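Local coordinates for protein putative fructosamine-3-kinase (Thermobifida fusca YX, PDB 3F7W) that is probably a kinase of the fructosamine kinase family, which would phosphorylate sugar adducts on amines, although its own substrate is not established, at residues L63-L68 / S74-V79; E143-Q148 / I255-L260; H261-H266 / R275-D280. All coordinates share one frame; numbering follows the deposited sequence.

Contact 1: residues L63-L68 / S74-V79; sequences LGLDWL and SPVPQV. With EDO (1,2-ethanediol), chain H.
Leu65 and Val76 meet where helix 57-68, packed on the N-terminal sheet of this protein-kinase-like fold, lies against the irregular chain that follows it and leads into the edge strand 79-83. The two methyls of Leu65 spread over separate bumps of segment 74-79. CD2 presses on Val76 CG1 at 3.4 Å, tighter than usual van der Waals contact, and also rests on Pro77 CD; CD1 turns to Val79, where CG2 lies 3.5 Å from Leu65 CD1. Leu65 thus sits in a hollow lined by Val76, Pro77 and Val79, and Met89 of strand 86-90 and Pro212 add further walls. Val76 divides its branches: CG1 goes to Leu65, while CG2, anti to its carbonyl carbon, rests on the end of the helix one turn on, 3.7 Å from Leu68 O and beside Leu68 CG. No hydrogen bond joins the segments directly, but two waters bridge them. One, between carbonyls, links Pro77 O to Leu65 O, the latter weakly; the other donates to Leu68 O at 2.6 Å and pairs with Ser74 OG. That hydroxyl closes an ST turn, accepting from Val76 N at 3.0 Å with an N-H...O angle of 159°.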
ATOM      1  N   LEU A  63       0.586  -7.807 -10.388  1.00 25.85           N
ATOM      2  CA  LEU A  63       1.039  -9.003  -9.663  1.00 27.03           C
ATOM      3  C   LEU A  63       0.696  -8.893  -8.187  1.00 26.89           C
ATOM      4  O   LEU A  63       0.306  -9.886  -7.541  1.00 27.84           O
ATOM      5  CB  LEU A  63       2.524  -9.257  -9.875  1.00 29.27           C
ATOM      6  CG  LEU A  63       2.975  -9.602 -11.322  1.00 29.32           C
ATOM      7  CD1 LEU A  63       4.429 -10.069 -11.344  1.00 32.19           C
ATOM      8  CD2 LEU A  63       2.076 -10.654 -11.961  1.00 32.45           C
ATOM      9  N   GLY A  64       0.825  -7.687  -7.637  1.00 27.32           N
ATOM     10  CA  GLY A  64       0.523  -7.467  -6.227  1.00 27.04           C
ATOM     11  C   GLY A  64      -0.961  -7.650  -5.954  1.00 26.71           C
ATOM     12  O   GLY A  64      -1.323  -8.260  -4.970  1.00 28.42           O
ATOM     13  N   LEU A  65      -1.811  -7.163  -6.857  1.00 25.40           N
ATOM     14  CA  LEU A  65      -3.258  -7.366  -6.713  1.00 26.05           C
ATOM     15  C   LEU A  65      -3.614  -8.863  -6.764  1.00 25.99           C
ATOM     16  O   LEU A  65      -4.428  -9.347  -5.952  1.00 27.73           O
ATOM     17  CB  LEU A  65      -4.033  -6.598  -7.784  1.00 27.23           C
ATOM     18  CG  LEU A  65      -4.186  -5.089  -7.653  1.00 25.24           C
ATOM     19  CD1 LEU A  65      -4.687  -4.422  -8.967  1.00 28.02           C
ATOM     20  CD2 LEU A  65      -5.084  -4.706  -6.453  1.00 25.10           C
ATOM     21  N   ASP A  66      -2.992  -9.600  -7.686  1.00 25.43           N
ATOM     22  CA  ASP A  66      -3.273 -11.026  -7.828  1.00 26.42           C
ATOM     23  C   ASP A  66      -2.863 -11.777  -6.583  1.00 28.60           C
ATOM     24  O   ASP A  66      -3.565 -12.658  -6.100  1.00 27.90           O
ATOM     25  CB  ASP A  66      -2.569 -11.589  -9.068  1.00 25.86           C
ATOM     26  CG  ASP A  66      -2.713 -13.098  -9.203  1.00 32.92           C
ATOM     27  OD1 ASP A  66      -3.814 -13.563  -9.492  1.00 40.53           O
ATOM     28  OD2 ASP A  66      -1.709 -13.797  -9.036  1.00 41.09           O
ATOM     29  N   TRP A  67      -1.693 -11.442  -6.078  1.00 27.36           N
ATOM     30  CA  TRP A  67      -1.123 -12.127  -4.943  1.00 27.35           C
ATOM     31  C   TRP A  67      -1.854 -11.791  -3.649  1.00 27.01           C
ATOM     32  O   TRP A  67      -2.127 -12.658  -2.814  1.00 28.03           O
ATOM     33  CB  TRP A  67       0.356 -11.763  -4.879  1.00 27.54           C
ATOM     34  CG  TRP A  67       1.156 -12.403  -3.761  1.00 29.09           C
ATOM     35  CD1 TRP A  67       1.637 -13.685  -3.715  1.00 32.77           C
ATOM     36  CD2 TRP A  67       1.659 -11.745  -2.589  1.00 29.17           C
ATOM     37  NE1 TRP A  67       2.357 -13.882  -2.549  1.00 34.99           N
ATOM     38  CE2 TRP A  67       2.403 -12.702  -1.853  1.00 30.67           C
ATOM     39  CE3 TRP A  67       1.556 -10.440  -2.092  1.00 30.11           C
ATOM     40  CZ2 TRP A  67       3.044 -12.386  -0.647  1.00 31.26           C
ATOM     41  CZ3 TRP A  67       2.171 -10.136  -0.896  1.00 29.25           C
ATOM     42  CH2 TRP A  67       2.922 -11.091  -0.197  1.00 27.95           C
ATOM     43  N   LEU A  68      -2.189 -10.532  -3.464  1.00 27.12           N
ATOM     44  CA  LEU A  68      -2.855 -10.093  -2.266  1.00 26.66           C
ATOM     45  C   LEU A  68      -4.308 -10.536  -2.201  1.00 28.23           C
ATOM     46  O   LEU A  68      -4.884 -10.671  -1.099  1.00 28.36           O
ATOM     47  CB  LEU A  68      -2.722  -8.555  -2.223  1.00 29.47           C
ATOM     48  CG  LEU A  68      -2.905  -7.772  -0.971  1.00 35.63           C
ATOM     49  CD1 LEU A  68      -1.795  -8.146   0.066  1.00 34.33           C
ATOM     50  CD2 LEU A  68      -2.900  -6.273  -1.396  1.00 30.26           C
ATOM     51  N   SER A  74     -11.814 -11.409   0.383  1.00 28.34           N
ATOM     52  CA  SER A  74     -10.770 -10.498  -0.042  1.00 29.09           C
ATOM     53  C   SER A  74     -11.313  -9.093  -0.296  1.00 28.10           C
ATOM     54  O   SER A  74     -12.321  -8.922  -1.026  1.00 26.74           O
ATOM     55  CB  SER A  74     -10.114 -10.953  -1.352  1.00 31.89           C
ATOM     56  OG  SER A  74      -9.155  -9.984  -1.763  1.00 32.67           O
ATOM     57  N   PRO A  75     -10.639  -8.075   0.251  1.00 28.77           N
ATOM     58  CA  PRO A  75     -11.017  -6.691  -0.061  1.00 28.23           C
ATOM     59  C   PRO A  75     -10.302  -6.145  -1.317  1.00 28.66           C
ATOM     60  O   PRO A  75     -10.400  -4.972  -1.591  1.00 28.46           O
ATOM     61  CB  PRO A  75     -10.545  -5.923   1.187  1.00 26.99           C
ATOM     62  CG  PRO A  75      -9.369  -6.671   1.615  1.00 29.04           C
ATOM     63  CD  PRO A  75      -9.529  -8.122   1.211  1.00 26.91           C
ATOM     64  N   VAL A  76      -9.626  -6.999  -2.085  1.00 29.26           N
ATOM     65  CA  VAL A  76      -8.789  -6.573  -3.213  1.00 30.01           C
ATOM     66  C   VAL A  76      -9.608  -6.644  -4.499  1.00 31.00           C
ATOM     67  O   VAL A  76     -10.214  -7.683  -4.783  1.00 32.51           O
ATOM     68  CB  VAL A  76      -7.552  -7.524  -3.353  1.00 30.99           C
ATOM     69  CG1 VAL A  76      -6.633  -7.068  -4.491  1.00 29.70           C
ATOM     70  CG2 VAL A  76      -6.790  -7.591  -2.038  1.00 31.79           C
ATOM     71  N   PRO A  77      -9.577  -5.593  -5.326  1.00 29.65           N
ATOM     72  CA  PRO A  77     -10.287  -5.700  -6.633  1.00 29.23           C
ATOM     73  C   PRO A  77      -9.680  -6.746  -7.560  1.00 28.37           C
ATOM     74  O   PRO A  77      -8.450  -6.945  -7.582  1.00 29.12           O
ATOM     75  CB  PRO A  77     -10.097  -4.331  -7.264  1.00 35.18           C
ATOM     76  CG  PRO A  77      -9.543  -3.486  -6.253  1.00 34.46           C
ATOM     77  CD  PRO A  77      -8.869  -4.317  -5.212  1.00 28.59           C
ATOM     78  N   GLN A  78     -10.544  -7.370  -8.365  1.00 25.16           N
ATOM     79  CA  GLN A  78     -10.129  -8.290  -9.399  1.00 27.72           C
ATOM     80  C   GLN A  78      -9.610  -7.517 -10.620  1.00 28.74           C
ATOM     81  O   GLN A  78     -10.150  -6.485 -10.980  1.00 31.19           O
ATOM     82  CB  GLN A  78     -11.320  -9.146  -9.832  1.00 29.10           C
ATOM     83  CG  GLN A  78     -12.002  -9.936  -8.721  1.00 33.34           C
ATOM     84  CD  GLN A  78     -13.150 -10.762  -9.266  1.00 33.93           C
ATOM     85  OE1 GLN A  78     -13.648 -10.481 -10.358  1.00 39.14           O
ATOM     86  NE2 GLN A  78     -13.573 -11.778  -8.522  1.00 37.09           N
ATOM     87  N   VAL A  79      -8.585  -8.049 -11.238  1.00 28.74           N
ATOM     88  CA  VAL A  79      -7.967  -7.440 -12.412  1.00 29.77           C
ATOM     89  C   VAL A  79      -8.624  -8.072 -13.638  1.00 28.59           C
ATOM     90  O   VAL A  79      -8.714  -9.288 -13.719  1.00 29.27           O
ATOM     91  CB  VAL A  79      -6.459  -7.691 -12.399  1.00 30.03           C
ATOM     92  CG1 VAL A  79      -5.831  -7.209 -13.705  1.00 27.87           C
ATOM     93  CG2 VAL A  79      -5.848  -6.948 -11.173  1.00 31.11           C
TER
HETATM   94  C1  EDO H 294     -16.176  -8.489 -10.593  1.00 62.50           C
HETATM   95  O1  EDO H 294     -16.567  -9.457  -9.621  1.00 72.33           O
HETATM   96  C2  EDO H 294     -17.020  -8.673 -11.838  1.00 63.28           C
HETATM   97  O2  EDO H 294     -17.218  -7.383 -12.431  1.00 64.27           O
HETATM   98  O   HOH W   1      -6.989  -9.277  -7.480  1.00 29.97           O
HETATM   99  O   HOH W   2      -7.310 -10.512  -0.234  1.00 27.43           O

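Contact 2: residues E143-Q148 / I255-L260; sequences EFYAEQ and IPLHQL
Tyr145 meets Leu257, His258 and Leu260, and every contact between the segments runs through it. Its CG stands anti to the backbone N (chi1 -167°), which turns the ring toward helix 251-270 and delivers the hydroxyl to the turn at Leu257. There OH donates to Leu257 O at 2.7 Å; it lies in the carbonyl plane, on a lone pair, with a C=O...O angle of 141°. Leu257 O lies at the ring edge, near its plane. The same carbonyl accepts from Leu260 N at 3.3 Å, so two donors share it. This happens where helix 251-270 is kinked: Pro256 has no N-H to give, and Leu257 N makes no bond to the turn before. Both helices belong to the largely helical C-terminal lobe of the kinase-like fold; the axes of segments 143-148 and 255-260 approach to 11.6 Å at an angle of 42°, a gap that the long tyrosine side chain spans. The hydroxyl probably has a second partner in His261 N. Apolar contact is sparse: Leu257, its CG likewise anti to the backbone N, brings CD1 to 4.4 Å from Tyr145 CE2. Leu260 CB sits beside the hydroxyl, 3.8 Å from Tyr145 OH. Trp141 stacks on the Tyr145 ring and also touches Leu257 and the His258 ring. Ile150 packs against both Tyr145 and Leu260.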
ATOM      1  N   GLU A 143      16.351  -6.568   9.511  1.00 26.62           N
ATOM      2  CA  GLU A 143      17.252  -6.323   8.383  1.00 26.84           C
ATOM      3  C   GLU A 143      16.512  -5.836   7.128  1.00 26.35           C
ATOM      4  O   GLU A 143      16.946  -4.920   6.443  1.00 24.77           O
ATOM      5  CB  GLU A 143      18.022  -7.606   8.057  1.00 30.03           C
ATOM      6  CG  GLU A 143      19.068  -8.009   9.101  1.00 32.97           C
ATOM      7  CD  GLU A 143      18.503  -8.514  10.442  1.00 39.82           C
ATOM      8  OE1 GLU A 143      17.339  -8.999  10.532  1.00 32.12           O
ATOM      9  OE2 GLU A 143      19.267  -8.432  11.427  1.00 40.47           O
ATOM     10  N   PHE A 144      15.426  -6.510   6.800  1.00 25.17           N
ATOM     11  CA  PHE A 144      14.583  -6.094   5.709  1.00 24.50           C
ATOM     12  C   PHE A 144      14.113  -4.637   5.873  1.00 25.55           C
ATOM     13  O   PHE A 144      14.207  -3.827   4.947  1.00 25.64           O
ATOM     14  CB  PHE A 144      13.387  -7.051   5.633  1.00 26.34           C
ATOM     15  CG  PHE A 144      12.300  -6.593   4.731  1.00 27.40           C
ATOM     16  CD1 PHE A 144      12.453  -6.645   3.355  1.00 28.92           C
ATOM     17  CD2 PHE A 144      11.103  -6.118   5.261  1.00 30.27           C
ATOM     18  CE1 PHE A 144      11.438  -6.210   2.524  1.00 31.53           C
ATOM     19  CE2 PHE A 144      10.082  -5.697   4.423  1.00 30.04           C
ATOM     20  CZ  PHE A 144      10.257  -5.745   3.062  1.00 29.16           C
ATOM     21  N   TYR A 145      13.615  -4.297   7.060  1.00 24.78           N
ATOM     22  CA  TYR A 145      13.040  -2.979   7.270  1.00 24.92           C
ATOM     23  C   TYR A 145      14.123  -1.897   7.179  1.00 26.18           C
ATOM     24  O   TYR A 145      13.984  -0.937   6.428  1.00 25.33           O
ATOM     25  CB  TYR A 145      12.359  -2.932   8.624  1.00 26.28           C
ATOM     26  CG  TYR A 145      11.469  -1.730   8.839  1.00 27.20           C
ATOM     27  CD1 TYR A 145      10.382  -1.496   8.010  1.00 24.48           C
ATOM     28  CD2 TYR A 145      11.684  -0.852   9.898  1.00 27.10           C
ATOM     29  CE1 TYR A 145       9.525  -0.402   8.228  1.00 24.69           C
ATOM     30  CE2 TYR A 145      10.836   0.231  10.124  1.00 24.45           C
ATOM     31  CZ  TYR A 145       9.760   0.458   9.278  1.00 25.93           C
ATOM     32  OH  TYR A 145       8.915   1.532   9.475  1.00 25.54           O
ATOM     33  N   ALA A 146      15.220  -2.091   7.912  1.00 26.34           N
ATOM     34  CA  ALA A 146      16.327  -1.133   7.913  1.00 25.02           C
ATOM     35  C   ALA A 146      16.870  -0.915   6.499  1.00 25.70           C
ATOM     36  O   ALA A 146      16.913   0.215   6.013  1.00 28.22           O
ATOM     37  CB  ALA A 146      17.434  -1.568   8.871  1.00 25.90           C
ATOM     38  N   GLU A 147      17.222  -1.997   5.818  1.00 24.74           N
ATOM     39  CA  GLU A 147      18.004  -1.921   4.584  1.00 25.31           C
ATOM     40  C   GLU A 147      17.151  -1.648   3.339  1.00 26.16           C
ATOM     41  O   GLU A 147      17.619  -1.001   2.390  1.00 25.76           O
ATOM     42  CB  GLU A 147      18.776  -3.214   4.375  1.00 26.80           C
ATOM     43  CG  GLU A 147      19.755  -3.535   5.502  1.00 26.78           C
ATOM     44  CD  GLU A 147      20.289  -4.947   5.440  1.00 28.82           C
ATOM     45  OE1 GLU A 147      20.372  -5.499   4.342  1.00 31.68           O
ATOM     46  OE2 GLU A 147      20.675  -5.504   6.485  1.00 36.47           O
ATOM     47  N   GLN A 148      15.916  -2.136   3.362  1.00 24.47           N
ATOM     48  CA  GLN A 148      14.997  -2.040   2.208  1.00 27.22           C
ATOM     49  C   GLN A 148      13.781  -1.119   2.382  1.00 27.24           C
ATOM     50  O   GLN A 148      13.145  -0.755   1.382  1.00 27.24           O
ATOM     51  CB  GLN A 148      14.548  -3.456   1.794  1.00 26.92           C
ATOM     52  CG  GLN A 148      15.763  -4.261   1.323  1.00 24.74           C
ATOM     53  CD  GLN A 148      15.498  -5.723   0.993  1.00 30.41           C
ATOM     54  OE1 GLN A 148      16.387  -6.536   1.208  1.00 31.29           O
ATOM     55  NE2 GLN A 148      14.301  -6.061   0.439  1.00 23.32           N
ATOM     56  N   ILE A 255       3.601   1.219  17.102  1.00 26.89           N
ATOM     57  CA  ILE A 255       3.008   1.951  15.976  1.00 27.69           C
ATOM     58  C   ILE A 255       3.964   2.972  15.340  1.00 26.68           C
ATOM     59  O   ILE A 255       4.132   2.950  14.131  1.00 26.19           O
ATOM     60  CB  ILE A 255       1.624   2.549  16.316  1.00 27.07           C
ATOM     61  CG1 ILE A 255       0.606   1.399  16.543  1.00 24.97           C
ATOM     62  CG2 ILE A 255       1.160   3.516  15.192  1.00 26.54           C
ATOM     63  CD1 ILE A 255      -0.721   1.842  17.054  1.00 28.98           C
ATOM     64  N   PRO A 256       4.596   3.869  16.121  1.00 27.10           N
ATOM     65  CA  PRO A 256       5.564   4.778  15.463  1.00 25.51           C
ATOM     66  C   PRO A 256       6.681   4.110  14.634  1.00 26.18           C
ATOM     67  O   PRO A 256       7.033   4.609  13.539  1.00 25.26           O
ATOM     68  CB  PRO A 256       6.169   5.569  16.638  1.00 25.64           C
ATOM     69  CG  PRO A 256       5.166   5.478  17.723  1.00 28.09           C
ATOM     70  CD  PRO A 256       4.433   4.175  17.550  1.00 26.28           C
ATOM     71  N   LEU A 257       7.248   3.021  15.153  1.00 24.97           N
ATOM     72  CA  LEU A 257       8.309   2.287  14.460  1.00 26.65           C
ATOM     73  C   LEU A 257       7.867   1.959  13.058  1.00 25.30           C
ATOM     74  O   LEU A 257       8.588   2.205  12.088  1.00 26.16           O
ATOM     75  CB  LEU A 257       8.662   1.000  15.216  1.00 27.01           C
ATOM     76  CG  LEU A 257       9.681   0.058  14.563  1.00 29.96           C
ATOM     77  CD1 LEU A 257      11.035   0.710  14.451  1.00 30.64           C
ATOM     78  CD2 LEU A 257       9.747  -1.264  15.349  1.00 24.15           C
ATOM     79  N   HIS A 258       6.654   1.422  12.957  1.00 27.02           N
ATOM     80  CA  HIS A 258       6.092   1.006  11.671  1.00 26.90           C
ATOM     81  C   HIS A 258       5.641   2.133  10.749  1.00 26.92           C
ATOM     82  O   HIS A 258       5.351   1.878   9.576  1.00 27.44           O
ATOM     83  CB  HIS A 258       4.942   0.033  11.888  1.00 24.10           C
ATOM     84  CG  HIS A 258       5.390  -1.297  12.394  1.00 26.00           C
ATOM     85  ND1 HIS A 258       6.045  -2.206  11.595  1.00 25.30           N
ATOM     86  CD2 HIS A 258       5.306  -1.864  13.620  1.00 27.79           C
ATOM     87  CE1 HIS A 258       6.344  -3.276  12.303  1.00 29.15           C
ATOM     88  NE2 HIS A 258       5.911  -3.094  13.538  1.00 26.60           N
ATOM     89  N   GLN A 259       5.568   3.350  11.289  1.00 24.74           N
ATOM     90  CA  GLN A 259       5.226   4.533  10.534  1.00 24.73           C
ATOM     91  C   GLN A 259       6.445   5.231   9.928  1.00 25.41           C
ATOM     92  O   GLN A 259       6.296   6.147   9.120  1.00 25.69           O
ATOM     93  CB  GLN A 259       4.453   5.515  11.433  1.00 24.53           C
ATOM     94  CG  GLN A 259       3.062   4.996  11.802  1.00 22.82           C
ATOM     95  CD  GLN A 259       2.281   5.864  12.771  1.00 23.56           C
ATOM     96  OE1 GLN A 259       2.858   6.648  13.529  1.00 24.76           O
ATOM     97  NE2 GLN A 259       0.959   5.681  12.796  1.00 22.32           N
ATOM     98  N   LEU A 260       7.643   4.797  10.291  1.00 25.02           N
ATOM     99  CA  LEU A 260       8.848   5.458   9.797  1.00 25.62           C
ATOM    100  C   LEU A 260       9.022   5.302   8.290  1.00 24.95           C
ATOM    101  O   LEU A 260       9.358   6.268   7.603  1.00 26.37           O
ATOM    102  CB  LEU A 260      10.090   4.978  10.559  1.00 25.16           C
ATOM    103  CG  LEU A 260      10.110   5.358  12.051  1.00 26.65           C
ATOM    104  CD1 LEU A 260      11.361   4.772  12.730  1.00 26.35           C
ATOM    105  CD2 LEU A 260      10.026   6.869  12.281  1.00 24.37           C
TER

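Contact 3: residues H261-H266 / R275-D280; sequences HPLLVH and RTTLVD
Thr277 and Leu278 of helix 275-286 meet Leu263 and Leu264 of helix 251-270 by apolar packing, with no hydrogen bond across. Thr277 comes first. Its CG2 lies anti to the backbone N, which points the methyl at the neighbouring helix, and it nestles against the fork of Leu263, 3.9 Å from Leu263 CD2 and as near to CD1. The two side chains cross at about a right angle. The segments belong to a helical hairpin in the C-terminal lobe: the chain turns back after helix 251-270, and the last helix returns nearly antiparallel, the axes of segments 261-266 and 275-280 lying 9.4 Å apart at an angle of 155°. Leu278 follows, level with Leu263, their CA atoms 5.7 Å apart. It too has CG anti to the backbone N (chi1 175°), and its two methyls divide the work. CD1 lies 3.9 Å from Leu263 CB and equally close to Leu264 CG, seated between the two leucines; CD2 meets Leu264 CD2 at 3.3 Å, a tight methyl pair. Beyond the pair, Leu163 touches both Leu264 and Leu278, while Ile150, Tyr153 and Leu154 of helix 141-159 cover Leu264.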
ATOM      1  N   HIS A 261       8.745   4.107   7.768  1.00 26.27           N
ATOM      2  CA  HIS A 261       8.874   3.871   6.326  1.00 26.84           C
ATOM      3  C   HIS A 261       7.954   4.819   5.536  1.00 23.84           C
ATOM      4  O   HIS A 261       8.441   5.572   4.701  1.00 25.01           O
ATOM      5  CB  HIS A 261       8.595   2.396   5.967  1.00 27.33           C
ATOM      6  CG  HIS A 261       8.320   2.183   4.515  1.00 26.62           C
ATOM      7  ND1 HIS A 261       9.287   2.378   3.539  1.00 26.53           N
ATOM      8  CD2 HIS A 261       7.187   1.820   3.866  1.00 29.24           C
ATOM      9  CE1 HIS A 261       8.749   2.140   2.351  1.00 29.83           C
ATOM     10  NE2 HIS A 261       7.478   1.806   2.521  1.00 27.33           N
ATOM     11  N   PRO A 262       6.616   4.780   5.783  1.00 27.94           N
ATOM     12  CA  PRO A 262       5.752   5.686   5.009  1.00 26.00           C
ATOM     13  C   PRO A 262       6.104   7.127   5.188  1.00 26.02           C
ATOM     14  O   PRO A 262       5.997   7.890   4.227  1.00 25.87           O
ATOM     15  CB  PRO A 262       4.340   5.409   5.559  1.00 26.99           C
ATOM     16  CG  PRO A 262       4.536   4.692   6.826  1.00 26.48           C
ATOM     17  CD  PRO A 262       5.820   3.924   6.666  1.00 25.83           C
ATOM     18  N   LEU A 263       6.517   7.531   6.395  1.00 24.91           N
ATOM     19  CA  LEU A 263       6.860   8.935   6.595  1.00 25.30           C
ATOM     20  C   LEU A 263       8.088   9.396   5.789  1.00 26.17           C
ATOM     21  O   LEU A 263       8.112  10.531   5.256  1.00 24.33           O
ATOM     22  CB  LEU A 263       7.016   9.279   8.091  1.00 26.29           C
ATOM     23  CG  LEU A 263       5.657   9.367   8.815  1.00 25.29           C
ATOM     24  CD1 LEU A 263       5.872   9.365  10.345  1.00 26.21           C
ATOM     25  CD2 LEU A 263       4.792  10.607   8.331  1.00 27.76           C
ATOM     26  N   LEU A 264       9.097   8.538   5.704  1.00 23.48           N
ATOM     27  CA  LEU A 264      10.256   8.812   4.858  1.00 25.24           C
ATOM     28  C   LEU A 264       9.909   8.875   3.363  1.00 25.16           C
ATOM     29  O   LEU A 264      10.432   9.725   2.632  1.00 25.32           O
ATOM     30  CB  LEU A 264      11.354   7.781   5.103  1.00 23.40           C
ATOM     31  CG  LEU A 264      12.082   7.965   6.439  1.00 24.05           C
ATOM     32  CD1 LEU A 264      12.832   6.669   6.787  1.00 28.42           C
ATOM     33  CD2 LEU A 264      13.056   9.180   6.409  1.00 27.78           C
ATOM     34  N   VAL A 265       9.021   7.996   2.924  1.00 25.07           N
ATOM     35  CA  VAL A 265       8.525   8.066   1.552  1.00 26.58           C
ATOM     36  C   VAL A 265       7.817   9.398   1.312  1.00 25.36           C
ATOM     37  O   VAL A 265       8.023  10.021   0.280  1.00 28.17           O
ATOM     38  CB  VAL A 265       7.611   6.864   1.219  1.00 27.33           C
ATOM     39  CG1 VAL A 265       6.941   7.042  -0.174  1.00 28.55           C
ATOM     40  CG2 VAL A 265       8.441   5.589   1.252  1.00 29.18           C
ATOM     41  N   HIS A 266       7.020   9.856   2.274  1.00 24.70           N
ATOM     42  CA  HIS A 266       6.273  11.114   2.098  1.00 25.60           C
ATOM     43  C   HIS A 266       7.226  12.312   2.001  1.00 24.14           C
ATOM     44  O   HIS A 266       7.042  13.215   1.169  1.00 26.41           O
ATOM     45  CB  HIS A 266       5.231  11.295   3.195  1.00 29.27           C
ATOM     46  CG  HIS A 266       4.268  10.157   3.276  1.00 38.87           C
ATOM     47  ND1 HIS A 266       3.887   9.428   2.163  1.00 48.67           N
ATOM     48  CD2 HIS A 266       3.626   9.599   4.331  1.00 42.66           C
ATOM     49  CE1 HIS A 266       3.075   8.455   2.536  1.00 38.36           C
ATOM     50  NE2 HIS A 266       2.880   8.549   3.841  1.00 49.49           N
ATOM     51  N   ARG A 275       8.355  16.509   7.483  1.00 30.64           N
ATOM     52  CA  ARG A 275       9.581  16.400   8.267  1.00 29.31           C
ATOM     53  C   ARG A 275       9.341  16.363   9.769  1.00 28.43           C
ATOM     54  O   ARG A 275       9.857  15.477  10.461  1.00 27.51           O
ATOM     55  CB  ARG A 275      10.553  17.535   7.931  1.00 27.18           C
ATOM     56  CG  ARG A 275      11.827  17.491   8.774  1.00 30.16           C
ATOM     57  CD  ARG A 275      12.725  18.690   8.586  1.00 30.92           C
ATOM     58  NE  ARG A 275      13.807  18.656   9.568  1.00 33.55           N
ATOM     59  CZ  ARG A 275      13.722  19.132  10.810  1.00 37.58           C
ATOM     60  NH1 ARG A 275      12.621  19.734  11.244  1.00 32.24           N
ATOM     61  NH2 ARG A 275      14.756  19.015  11.628  1.00 38.45           N
ATOM     62  N   THR A 276       8.610  17.336  10.309  1.00 28.01           N
ATOM     63  CA  THR A 276       8.457  17.358  11.763  1.00 29.29           C
ATOM     64  C   THR A 276       7.745  16.080  12.265  1.00 27.93           C
ATOM     65  O   THR A 276       8.105  15.535  13.310  1.00 28.33           O
ATOM     66  CB  THR A 276       7.784  18.648  12.291  1.00 29.45           C
ATOM     67  OG1 THR A 276       6.466  18.743  11.760  1.00 38.23           O
ATOM     68  CG2 THR A 276       8.584  19.870  11.869  1.00 30.16           C
ATOM     69  N   THR A 277       6.785  15.575  11.502  1.00 28.45           N
ATOM     70  CA  THR A 277       6.099  14.329  11.905  1.00 29.54           C
ATOM     71  C   THR A 277       7.100  13.160  11.912  1.00 27.05           C
ATOM     72  O   THR A 277       7.121  12.326  12.830  1.00 25.57           O
ATOM     73  CB  THR A 277       4.933  13.984  10.980  1.00 32.48           C
ATOM     74  OG1 THR A 277       4.021  15.087  10.924  1.00 40.36           O
ATOM     75  CG2 THR A 277       4.196  12.725  11.491  1.00 29.21           C
ATOM     76  N   LEU A 278       7.928  13.102  10.880  1.00 26.63           N
ATOM     77  CA  LEU A 278       8.990  12.090  10.843  1.00 25.67           C
ATOM     78  C   LEU A 278       9.862  12.180  12.097  1.00 24.91           C
ATOM     79  O   LEU A 278      10.110  11.171  12.768  1.00 23.74           O
ATOM     80  CB  LEU A 278       9.836  12.255   9.574  1.00 24.58           C
ATOM     81  CG  LEU A 278      11.052  11.326   9.504  1.00 25.69           C
ATOM     82  CD1 LEU A 278      10.648   9.857   9.516  1.00 24.23           C
ATOM     83  CD2 LEU A 278      11.911  11.675   8.314  1.00 30.60           C
ATOM     84  N   VAL A 279      10.327  13.390  12.425  1.00 25.96           N
ATOM     85  CA  VAL A 279      11.208  13.570  13.573  1.00 26.73           C
ATOM     86  C   VAL A 279      10.507  13.150  14.855  1.00 25.47           C
ATOM     87  O   VAL A 279      11.067  12.409  15.657  1.00 23.18           O
ATOM     88  CB  VAL A 279      11.734  15.021  13.699  1.00 27.94           C
ATOM     89  CG1 VAL A 279      12.493  15.222  15.038  1.00 30.96           C
ATOM     90  CG2 VAL A 279      12.617  15.351  12.490  1.00 25.60           C
ATOM     91  N   ASP A 280       9.274  13.611  15.026  1.00 25.44           N
ATOM     92  CA  ASP A 280       8.512  13.325  16.239  1.00 27.47           C
ATOM     93  C   ASP A 280       8.290  11.816  16.390  1.00 26.02           C
ATOM     94  O   ASP A 280       8.336  11.277  17.497  1.00 23.59           O
ATOM     95  CB  ASP A 280       7.162  14.032  16.186  1.00 27.08           C
ATOM     96  CG  ASP A 280       7.271  15.555  16.337  1.00 37.81           C
ATOM     97  OD1 ASP A 280       8.361  16.068  16.676  1.00 35.62           O
ATOM     98  OD2 ASP A 280       6.252  16.235  16.086  1.00 38.82           O
TER

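In the fold
Contact 1 lies in the N-terminal lobe, and contacts 2 and 3 on the opposite side of the chain's centre, in the helical lobe; contacts 1 and 2 have centres about 24 Å apart. All three are largely buried, but contact 2 touches through buried residues alone, whereas Ser74 and Val79 in contact 1 and Thr277 in contact 3 are partly exposed. Contacts 2 and 3 share helix 251-270, their centres about 12 Å apart, and touch where Leu260 packs on Leu278. Their chemistry differs: a carbonyl at a kink accepts a tyrosine hydroxyl in contact 2, leucine and threonine methyls pack in contact 3, and contact 1 combines apolar packing with bridging waters.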